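Local coordinates for protein ATP-dependent DNA helicase PIF1 (PDB 7OTJ) that probably couples ATP hydrolysis to 5'-3' unwinding of DNA, resolving G-quadruplexes and helping to keep the nuclear and mitochondrial genomes stable, at residues Pro233-Ala238 / Lys462-Met467; Tyr241-Ala246 / Ala447-Ile452; Ser222-Cys227 / Gly488-Asn493. One frame throughout, in Å; residues are numbered along the deposited sequence.

Overall arrangement
All three contacts belong to one parallel sheet, ordered 449-451, 234-237, 463-466, 489-492, in the second RecA-like domain (2A) of the helicase. Interaction 1 joins the two inner strands. Interaction 2 sets helix 240-253 against the edge strand 449-451; the centres of interactions 1 and 2 lie about 9 Å apart, Glu235 O probably accepts a bond from Leu450 N (2.8 Å), and both contacts supply ligands to one potassium ion. Interaction 3, its centre also about 9 Å from that of interaction 1, lays a loop against the opposite edge, where Val465 N probably donates to Gln490 O (2.7 Å). The Leu236 side chain is about 10 Å from the bound tetrafluoroaluminate, and Ser451 donates a hydrogen bond to a DNA phosphate.

Interaction 1: Pro233-Ala238 / Lys462-Met467; sequences PSELYA and KVVVDM. With K (potassium ion), chain I.
Ser234, Glu235 and Leu236 stand beside Val463, Val464 and Val465 in a parallel ladder between strands 234-237 and 463-466, whose axes approach to 4.7 Å and whose directions differ by 19°. Four backbone bonds alternate across it. Lys462 O accepts from Ser234 N and Val464 N donates to Ser234 O; then Val464 O takes Leu236 N at 3.0 Å, and Asp466 N reaches Leu236 O at 3.2 Å with an almost straight N-H...O angle of 175°. A CA-H...O contact joins Glu235 CA to Val464 O at 3.4 Å.

Apolar packing divides between the two faces. On one, Leu236 slants over two valines: its CG lies 3.7 Å from Val463 CG2, and its CD1 touches Val465 CG2. On the other, Glu235 and Val464 run side by side, the methylene CG of the acid 3.6 Å from Val464 CG1.

Polar groups gather at the C-terminal end. Asp466 CG is anti to the backbone N (chi1 -177°), which brings OD2 near the plane of the Tyr237 ring at its edge, 3.5 Å from CE2, while OD1 is bonded to Asn493. Asp466 O binds the potassium ion at 3.0 Å. The backbone therefore carries the pairing of these domain 2A strands, while the potassium ion, through Asp466 O and the Glu242 carboxylate, links the end of strand 463-466 to the start of helix 240-253.

Interaction 2: Tyr241-Ala246 / Ala447-Ile452; sequences YEVDMA and AWSLSI. With K (potassium ion), chain I; nucleotides of chain C.
A beta-alpha-beta unit of the RecA-like domain 2A brings Val243 and Ala246 against Ser449: helix 240-253 follows strand 234-237, and the chain returns, after the long excursion that contains domain 2B, in the neighbouring parallel strand 449-451. Helix and strand segments are antiparallel, 172° apart, with axes 7.3 Å from each other at their closest.

Val243 makes most of the contact from the helix side. Its CG2 lies over the strand backbone, 3.6 Å from Leu450 C and equally near Ser451 N, while CG1 rests beside Ser449. The hydroxyl of Ser449, which a chi1 of 179° turns to the far side of CB from its amide nitrogen, comes within 3.4 Å of Val243 CA and makes a weak hydrogen bond to Glu235 O. One turn further along the helix, Ala246 CB meets Ser449 CB at 3.8 Å. Side-chain contact between helix and strand is thus by van der Waals touch.

A potassium ion and the bound DNA flank this small interface. Glu242 holds the potassium ion with both carboxylate oxygens, OE1 at 3.1 Å and OE2 at 2.9 Å, and its OE1 is also bonded to Thr239 OG1. At the strand's end Ser451 stands at the N-cap of helix 452-455: its OG accepts from Lys454 N and donates to OP1 of DT3 of chain C, 2.8 Å away.

Interaction 3: Ser222-Cys227 / Gly488-Asn493; sequences SRPLKC and GLQVLN
Gln490 and Ser222 supply the direct hydrogen bond of this contact: Gln490 NE2 donates to Ser222 O over 2.9 Å, nearly straight at 176°. The acceptor lies in the plane of the glutamine amide, but the donor stands well above the Ser222 carbonyl plane. A chi1 of 174° points CG of Gln490 away from its own backbone nitrogen, and the chain, extended beyond it, reaches right across to the loop. The other end of the same amide works through a water, which donates to Gln490 OE1 at 2.7 Å and accepts from Leu225 N at 3.0 Å, so both polar atoms of the side chain are used.

A CA-H...O contact of 3.2 Å from Ser222 CA to Val491 O supplements these bonds. The Arg223 side chain doubles back toward the start of the strand, where its NH2 is bonded to Arg486 O.

Van der Waals contact centres on Leu225. CD1 abuts Gly488 O at 3.6 Å, CD2 lies 3.6 Å from Leu489 N, and the leucine and glutamine side chains lie obliquely, Leu225 CG 3.8 Å from Gln490 CB.

The loop runs roughly against the strand, 143° apart in direction. It follows helix 212-219 and leads toward strand 234-237, lying along 489-492, the outermost strand of the domain 2A sheet, whose inner side is hydrogen-bonded to strand 463-466; Leu221, just before the segment, adds a backbone bond to Val491.

Interaction 1: Pro233-Ala238 / Lys462-Met467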
loop_
_atom_site.group_PDB
_atom_site.type_symbol
_atom_site.label_atom_id
_atom_site.label_comp_id
_atom_site.label_asym_id
_atom_site.label_seq_id
_atom_site.Cartn_x
_atom_site.Cartn_y
_atom_site.Cartn_z
ATOM N N PRO A 233 10.467 -17.069 1.295
ATOM C CA PRO A 233 9.187 -16.798 0.628
ATOM C C PRO A 233 8.270 -15.945 1.498
ATOM O O PRO A 233 8.190 -16.123 2.716
ATOM C CB PRO A 233 8.600 -18.200 0.407
ATOM C CG PRO A 233 9.199 -19.030 1.493
ATOM C CD PRO A 233 10.568 -18.460 1.775
ATOM N N SER A 234 7.586 -14.997 0.858
ATOM C CA SER A 234 6.636 -14.153 1.567
ATOM C C SER A 234 5.387 -14.947 1.926
ATOM O O SER A 234 4.959 -15.841 1.193
ATOM C CB SER A 234 6.240 -12.943 0.718
ATOM O OG SER A 234 7.371 -12.222 0.269
ATOM N N GLU A 235 4.812 -14.631 3.082
ATOM C CA GLU A 235 3.610 -15.297 3.562
ATOM C C GLU A 235 2.450 -14.304 3.575
ATOM O O GLU A 235 2.535 -13.252 4.219
ATOM C CB GLU A 235 3.848 -15.888 4.955
ATOM C CG GLU A 235 5.030 -16.861 5.026
ATOM C CD GLU A 235 5.104 -17.625 6.343
ATOM O OE1 GLU A 235 6.208 -18.088 6.710
ATOM O OE2 GLU A 235 4.060 -17.762 7.013
ATOM N N LEU A 236 1.360 -14.653 2.894
ATOM C CA LEU A 236 0.166 -13.818 2.838
ATOM C C LEU A 236 -0.949 -14.462 3.648
ATOM O O LEU A 236 -1.212 -15.658 3.505
ATOM C CB LEU A 236 -0.301 -13.617 1.394
ATOM C CG LEU A 236 0.666 -12.926 0.436
ATOM C CD1 LEU A 236 -0.006 -12.679 -0.903
ATOM C CD2 LEU A 236 1.165 -11.628 1.043
ATOM N N TYR A 237 -1.628 -13.656 4.464
ATOM C CA TYR A 237 -2.758 -14.115 5.261
ATOM C C TYR A 237 -3.869 -13.078 5.202
ATOM O O TYR A 237 -3.651 -11.921 4.837
ATOM C CB TYR A 237 -2.372 -14.360 6.718
ATOM C CG TYR A 237 -1.270 -15.373 6.902
ATOM C CD1 TYR A 237 0.058 -14.983 6.891
ATOM C CD2 TYR A 237 -1.558 -16.722 7.085
ATOM C CE1 TYR A 237 1.068 -15.900 7.054
ATOM C CE2 TYR A 237 -0.551 -17.644 7.251
ATOM C CZ TYR A 237 0.762 -17.228 7.234
ATOM O OH TYR A 237 1.777 -18.143 7.394
ATOM N N ALA A 238 -5.073 -13.508 5.571
ATOM C CA ALA A 238 -6.216 -12.606 5.536
ATOM C C ALA A 238 -6.241 -11.674 6.741
ATOM O O ALA A 238 -6.657 -10.518 6.623
ATOM C CB ALA A 238 -7.516 -13.405 5.462
ATOM N N LYS A 462 8.357 -15.418 -4.927
ATOM C CA LYS A 462 8.099 -16.634 -4.168
ATOM C C LYS A 462 7.211 -16.283 -2.985
ATOM O O LYS A 462 7.561 -15.413 -2.181
ATOM C CB LYS A 462 9.411 -17.273 -3.717
ATOM C CG LYS A 462 10.257 -17.734 -4.898
ATOM C CD LYS A 462 11.480 -18.509 -4.468
ATOM C CE LYS A 462 12.324 -18.893 -5.673
ATOM N NZ LYS A 462 11.527 -19.552 -6.748
ATOM N N VAL A 463 6.060 -16.944 -2.889
ATOM C CA VAL A 463 5.041 -16.566 -1.915
ATOM C C VAL A 463 4.206 -17.793 -1.568
ATOM O O VAL A 463 3.836 -18.578 -2.447
ATOM C CB VAL A 463 4.167 -15.404 -2.452
ATOM C CG1 VAL A 463 3.658 -15.708 -3.857
ATOM C CG2 VAL A 463 3.010 -15.098 -1.506
ATOM N N VAL A 464 3.912 -17.962 -0.281
ATOM C CA VAL A 464 2.961 -18.966 0.184
ATOM C C VAL A 464 1.711 -18.241 0.662
ATOM O O VAL A 464 1.793 -17.311 1.474
ATOM C CB VAL A 464 3.548 -19.872 1.286
ATOM C CG1 VAL A 464 4.337 -19.079 2.299
ATOM C CG2 VAL A 464 2.436 -20.626 1.980
ATOM N N VAL A 465 0.560 -18.648 0.136
ATOM C CA VAL A 465 -0.724 -18.016 0.416
ATOM C C VAL A 465 -1.557 -18.983 1.244
ATOM O O VAL A 465 -1.791 -20.126 0.831
ATOM C CB VAL A 465 -1.463 -17.626 -0.874
ATOM C CG1 VAL A 465 -2.863 -17.102 -0.545
ATOM C CG2 VAL A 465 -0.668 -16.589 -1.648
ATOM N N ASP A 466 -2.002 -18.532 2.413
ATOM C CA ASP A 466 -2.849 -19.327 3.294
ATOM C C ASP A 466 -4.246 -18.726 3.245
ATOM O O ASP A 466 -4.483 -17.644 3.790
ATOM C CB ASP A 466 -2.307 -19.345 4.721
ATOM C CG ASP A 466 -3.126 -20.236 5.646
ATOM O OD1 ASP A 466 -4.104 -20.852 5.175
ATOM O OD2 ASP A 466 -2.792 -20.322 6.847
ATOM N N MET A 467 -5.167 -19.425 2.583
ATOM C CA MET A 467 -6.513 -18.924 2.359
ATOM C C MET A 467 -7.457 -19.205 3.522
ATOM O O MET A 467 -8.674 -19.051 3.361
ATOM C CB MET A 467 -7.069 -19.517 1.066
ATOM C CG MET A 467 -6.215 -19.157 -0.132
ATOM S SD MET A 467 -6.805 -19.860 -1.666
ATOM C CE MET A 467 -8.514 -19.339 -1.652
HETATM K K K I . -6.017 -16.313 5.966
#

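Interaction 2: Tyr241-Ala246 / Ala447-Ile452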
loop_
_atom_site.group_PDB
_atom_site.type_symbol
_atom_site.label_atom_id
_atom_site.label_comp_id
_atom_site.label_asym_id
_atom_site.label_seq_id
_atom_site.Cartn_x
_atom_site.Cartn_y
_atom_site.Cartn_z
ATOM N N TYR A 241 -3.765 -11.215 13.102
ATOM C CA TYR A 241 -3.421 -12.314 13.999
ATOM C C TYR A 241 -2.494 -13.325 13.333
ATOM O O TYR A 241 -1.419 -13.634 13.855
ATOM C CB TYR A 241 -4.698 -12.995 14.499
ATOM C CG TYR A 241 -4.462 -14.024 15.586
ATOM C CD1 TYR A 241 -4.194 -13.635 16.895
ATOM C CD2 TYR A 241 -4.519 -15.384 15.308
ATOM C CE1 TYR A 241 -3.984 -14.578 17.898
ATOM C CE2 TYR A 241 -4.309 -16.330 16.301
ATOM C CZ TYR A 241 -4.043 -15.923 17.592
ATOM O OH TYR A 241 -3.835 -16.866 18.575
ATOM N N GLU A 242 -2.890 -13.833 12.161
ATOM C CA GLU A 242 -2.032 -14.754 11.417
ATOM C C GLU A 242 -0.697 -14.106 11.080
ATOM O O GLU A 242 0.367 -14.709 11.271
ATOM C CB GLU A 242 -2.726 -15.218 10.138
ATOM C CG GLU A 242 -4.000 -16.000 10.341
ATOM C CD GLU A 242 -4.863 -16.015 9.096
ATOM O OE1 GLU A 242 -5.266 -14.922 8.637
ATOM O OE2 GLU A 242 -5.132 -17.111 8.568
ATOM N N VAL A 243 -0.735 -12.868 10.579
ATOM C CA VAL A 243 0.493 -12.190 10.177
ATOM C C VAL A 243 1.423 -12.044 11.371
ATOM O O VAL A 243 2.619 -12.345 11.286
ATOM C CB VAL A 243 0.166 -10.826 9.533
ATOM C CG1 VAL A 243 1.433 -10.015 9.337
ATOM C CG2 VAL A 243 -0.532 -11.024 8.207
ATOM N N ASP A 244 0.876 -11.633 12.517
ATOM C CA ASP A 244 1.692 -11.488 13.717
ATOM C C ASP A 244 2.165 -12.841 14.228
ATOM O O ASP A 244 3.300 -12.968 14.700
ATOM C CB ASP A 244 0.906 -10.743 14.795
ATOM C CG ASP A 244 0.742 -9.277 14.474
ATOM O OD1 ASP A 244 1.398 -8.817 13.519
ATOM O OD2 ASP A 244 -0.035 -8.587 15.168
ATOM N N MET A 245 1.309 -13.860 14.154
ATOM C CA MET A 245 1.719 -15.193 14.583
ATOM C C MET A 245 2.765 -15.778 13.640
ATOM O O MET A 245 3.759 -16.359 14.093
ATOM C CB MET A 245 0.501 -16.107 14.688
ATOM C CG MET A 245 -0.376 -15.810 15.893
ATOM S SD MET A 245 0.525 -15.959 17.448
ATOM C CE MET A 245 1.012 -17.683 17.385
ATOM N N ALA A 246 2.552 -15.644 12.327
ATOM C CA ALA A 246 3.538 -16.122 11.361
ATOM C C ALA A 246 4.889 -15.441 11.557
ATOM O O ALA A 246 5.936 -16.092 11.473
ATOM C CB ALA A 246 3.027 -15.907 9.937
ATOM N N ALA A 447 9.264 -8.443 8.735
ATOM C CA ALA A 447 8.483 -8.405 7.506
ATOM C C ALA A 447 7.872 -9.763 7.177
ATOM O O ALA A 447 6.654 -9.914 7.222
ATOM C CB ALA A 447 9.363 -7.918 6.352
ATOM N N TRP A 448 8.702 -10.780 6.939
ATOM C CA TRP A 448 8.278 -12.177 6.829
ATOM C C TRP A 448 6.877 -12.379 6.244
ATOM O O TRP A 448 6.716 -12.894 5.134
ATOM C CB TRP A 448 8.380 -12.854 8.192
ATOM C CG TRP A 448 9.653 -13.624 8.392
ATOM C CD1 TRP A 448 10.294 -14.397 7.473
ATOM C CD2 TRP A 448 10.444 -13.680 9.585
ATOM N NE1 TRP A 448 11.431 -14.942 8.019
ATOM C CE2 TRP A 448 11.546 -14.516 9.316
ATOM C CE3 TRP A 448 10.324 -13.110 10.856
ATOM C CZ2 TRP A 448 12.523 -14.793 10.269
ATOM C CZ3 TRP A 448 11.296 -13.388 11.802
ATOM C CH2 TRP A 448 12.379 -14.220 11.504
ATOM N N SER A 449 5.856 -11.955 6.988
ATOM C CA SER A 449 4.453 -12.143 6.640
ATOM C C SER A 449 3.788 -10.800 6.333
ATOM O O SER A 449 4.282 -9.729 6.687
ATOM C CB SER A 449 3.721 -12.860 7.783
ATOM O OG SER A 449 2.350 -13.043 7.487
ATOM N N LEU A 450 2.616 -10.853 5.709
ATOM C CA LEU A 450 1.986 -9.621 5.256
ATOM C C LEU A 450 0.516 -9.887 4.984
ATOM O O LEU A 450 0.156 -10.973 4.522
ATOM C CB LEU A 450 2.677 -9.085 3.993
ATOM C CG LEU A 450 2.184 -7.769 3.398
ATOM C CD1 LEU A 450 2.537 -6.600 4.310
ATOM C CD2 LEU A 450 2.766 -7.572 2.007
ATOM N N SER A 451 -0.330 -8.907 5.297
ATOM C CA SER A 451 -1.752 -9.064 5.036
ATOM C C SER A 451 -2.017 -9.008 3.535
ATOM O O SER A 451 -1.323 -8.314 2.784
ATOM C CB SER A 451 -2.564 -7.986 5.759
ATOM O OG SER A 451 -2.346 -6.695 5.211
ATOM N N ILE A 452 -3.023 -9.768 3.096
ATOM C CA ILE A 452 -3.410 -9.736 1.689
ATOM C C ILE A 452 -3.771 -8.317 1.277
ATOM O O ILE A 452 -3.469 -7.889 0.156
ATOM C CB ILE A 452 -4.561 -10.723 1.423
ATOM C CG1 ILE A 452 -4.077 -12.159 1.655
ATOM C CG2 ILE A 452 -5.094 -10.560 0.005
ATOM C CD1 ILE A 452 -5.162 -13.195 1.593
HETATM K K K I . -6.017 -16.313 5.966
ATOM P P DT C 3 -4.694 -4.287 7.340
ATOM O OP1 DT C 3 -3.367 -4.732 6.846
ATOM O OP2 DT C 3 -4.960 -4.231 8.797
ATOM O "O5'" DT C 3 -5.032 -2.845 6.722
ATOM C "C5'" DT C 3 -4.992 -2.658 5.314
ATOM C "C4'" DT C 3 -5.699 -1.374 4.887
ATOM O "O4'" DT C 3 -7.104 -1.461 5.195
ATOM C "C3'" DT C 3 -5.219 -0.106 5.563
ATOM O "O3'" DT C 3 -4.130 0.437 4.839
ATOM C "C2'" DT C 3 -6.445 0.808 5.484
ATOM C "C1'" DT C 3 -7.612 -0.177 5.520
ATOM N N1 DT C 3 -8.286 -0.271 6.841
ATOM C C2 DT C 3 -9.379 0.519 7.096
ATOM O O2 DT C 3 -9.821 1.321 6.295
ATOM N N3 DT C 3 -9.938 0.339 8.337
ATOM C C4 DT C 3 -9.518 -0.547 9.323
ATOM O O4 DT C 3 -10.079 -0.641 10.412
ATOM C C5 DT C 3 -8.368 -1.349 8.982
ATOM C C7 DT C 3 -7.816 -2.342 9.966
ATOM C C6 DT C 3 -7.820 -1.177 7.771
#

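Interaction 3: Ser222-Cys227 / Gly488-Asn493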
loop_
_atom_site.group_PDB
_atom_site.type_symbol
_atom_site.label_atom_id
_atom_site.label_comp_id
_atom_site.label_asym_id
_atom_site.label_seq_id
_atom_site.Cartn_x
_atom_site.Cartn_y
_atom_site.Cartn_z
ATOM N N SER A 222 -0.405 -26.809 -3.137
ATOM C CA SER A 222 -0.122 -27.014 -1.718
ATOM C C SER A 222 1.269 -27.583 -1.451
ATOM O O SER A 222 1.707 -27.569 -0.295
ATOM C CB SER A 222 -1.173 -27.932 -1.091
ATOM O OG SER A 222 -1.155 -29.204 -1.700
ATOM N N ARG A 223 1.955 -28.102 -2.466
ATOM C CA ARG A 223 3.283 -28.662 -2.257
ATOM C C ARG A 223 4.217 -27.600 -1.684
ATOM O O ARG A 223 4.131 -26.428 -2.062
ATOM C CB ARG A 223 3.865 -29.215 -3.560
ATOM C CG ARG A 223 3.529 -28.394 -4.791
ATOM C CD ARG A 223 4.776 -27.857 -5.473
ATOM N NE ARG A 223 4.843 -26.403 -5.382
ATOM C CZ ARG A 223 4.449 -25.574 -6.336
ATOM N NH1 ARG A 223 3.950 -26.017 -7.478
ATOM N NH2 ARG A 223 4.571 -24.268 -6.147
ATOM N N PRO A 224 5.070 -27.963 -0.730
ATOM C CA PRO A 224 6.050 -27.011 -0.192
ATOM C C PRO A 224 6.949 -26.432 -1.276
ATOM O O PRO A 224 7.320 -27.110 -2.237
ATOM C CB PRO A 224 6.849 -27.849 0.814
ATOM C CG PRO A 224 6.580 -29.271 0.446
ATOM C CD PRO A 224 5.192 -29.292 -0.113
ATOM N N LEU A 225 7.265 -25.150 -1.136
ATOM C CA LEU A 225 8.218 -24.505 -2.027
ATOM C C LEU A 225 9.642 -24.872 -1.633
ATOM O O LEU A 225 9.980 -24.932 -0.447
ATOM C CB LEU A 225 8.054 -22.989 -1.990
ATOM C CG LEU A 225 6.781 -22.394 -2.581
ATOM C CD1 LEU A 225 6.809 -20.894 -2.394
ATOM C CD2 LEU A 225 6.673 -22.752 -4.047
ATOM N N LYS A 226 10.471 -25.148 -2.635
ATOM C CA LYS A 226 11.891 -25.399 -2.428
ATOM C C LYS A 226 12.664 -24.202 -2.966
ATOM O O LYS A 226 12.569 -23.880 -4.156
ATOM C CB LYS A 226 12.329 -26.696 -3.110
ATOM C CG LYS A 226 11.552 -27.919 -2.641
ATOM C CD LYS A 226 11.493 -27.963 -1.114
ATOM C CE LYS A 226 10.549 -29.045 -0.601
ATOM N NZ LYS A 226 10.400 -29.007 0.887
ATOM N N CYS A 227 13.402 -23.537 -2.086
ATOM C CA CYS A 227 14.078 -22.282 -2.366
ATOM C C CYS A 227 15.550 -22.376 -2.001
ATOM O O CYS A 227 15.961 -23.280 -1.264
ATOM C CB CYS A 227 13.422 -21.132 -1.587
ATOM S SG CYS A 227 11.667 -20.932 -1.931
ATOM N N GLY A 488 6.734 -20.664 -7.991
ATOM C CA GLY A 488 7.101 -19.962 -6.777
ATOM C C GLY A 488 5.908 -19.614 -5.914
ATOM O O GLY A 488 5.974 -18.689 -5.103
ATOM N N LEU A 489 4.831 -20.386 -6.033
ATOM C CA LEU A 489 3.611 -20.145 -5.272
ATOM C C LEU A 489 3.167 -21.424 -4.581
ATOM O O LEU A 489 3.047 -22.470 -5.224
ATOM C CB LEU A 489 2.488 -19.636 -6.182
ATOM C CG LEU A 489 1.067 -19.701 -5.616
ATOM C CD1 LEU A 489 0.889 -18.706 -4.484
ATOM C CD2 LEU A 489 0.055 -19.458 -6.715
ATOM N N GLN A 490 2.881 -21.327 -3.285
ATOM C CA GLN A 490 2.261 -22.404 -2.526
ATOM C C GLN A 490 0.931 -21.909 -1.982
ATOM O O GLN A 490 0.866 -20.833 -1.381
ATOM C CB GLN A 490 3.160 -22.879 -1.377
ATOM C CG GLN A 490 2.485 -23.897 -0.462
ATOM C CD GLN A 490 3.331 -24.262 0.744
ATOM O OE1 GLN A 490 3.984 -23.411 1.344
ATOM N NE2 GLN A 490 3.327 -25.541 1.100
ATOM N N VAL A 491 -0.121 -22.697 -2.177
ATOM C CA VAL A 491 -1.471 -22.335 -1.764
ATOM C C VAL A 491 -1.914 -23.307 -0.682
ATOM O O VAL A 491 -1.926 -24.527 -0.899
ATOM C CB VAL A 491 -2.458 -22.344 -2.941
ATOM C CG1 VAL A 491 -3.861 -21.994 -2.454
ATOM C CG2 VAL A 491 -2.007 -21.369 -4.025
ATOM N N LEU A 492 -2.252 -22.774 0.486
ATOM C CA LEU A 492 -2.749 -23.572 1.595
ATOM C C LEU A 492 -4.232 -23.299 1.810
ATOM O O LEU A 492 -4.678 -22.146 1.758
ATOM C CB LEU A 492 -1.964 -23.277 2.879
ATOM C CG LEU A 492 -0.456 -23.553 2.839
ATOM C CD1 LEU A 492 0.197 -23.148 4.151
ATOM C CD2 LEU A 492 -0.162 -25.009 2.516
ATOM N N ASN A 493 -4.990 -24.374 2.039
ATOM C CA ASN A 493 -6.406 -24.309 2.408
ATOM C C ASN A 493 -7.256 -23.634 1.335
ATOM O O ASN A 493 -8.211 -22.918 1.642
ATOM C CB ASN A 493 -6.582 -23.603 3.751
ATOM C CG ASN A 493 -5.902 -24.338 4.882
ATOM O OD1 ASN A 493 -6.411 -25.347 5.372
ATOM N ND2 ASN A 493 -4.748 -23.834 5.310
HETATM O O HOH W 1 6.643 -23.749 1.416
#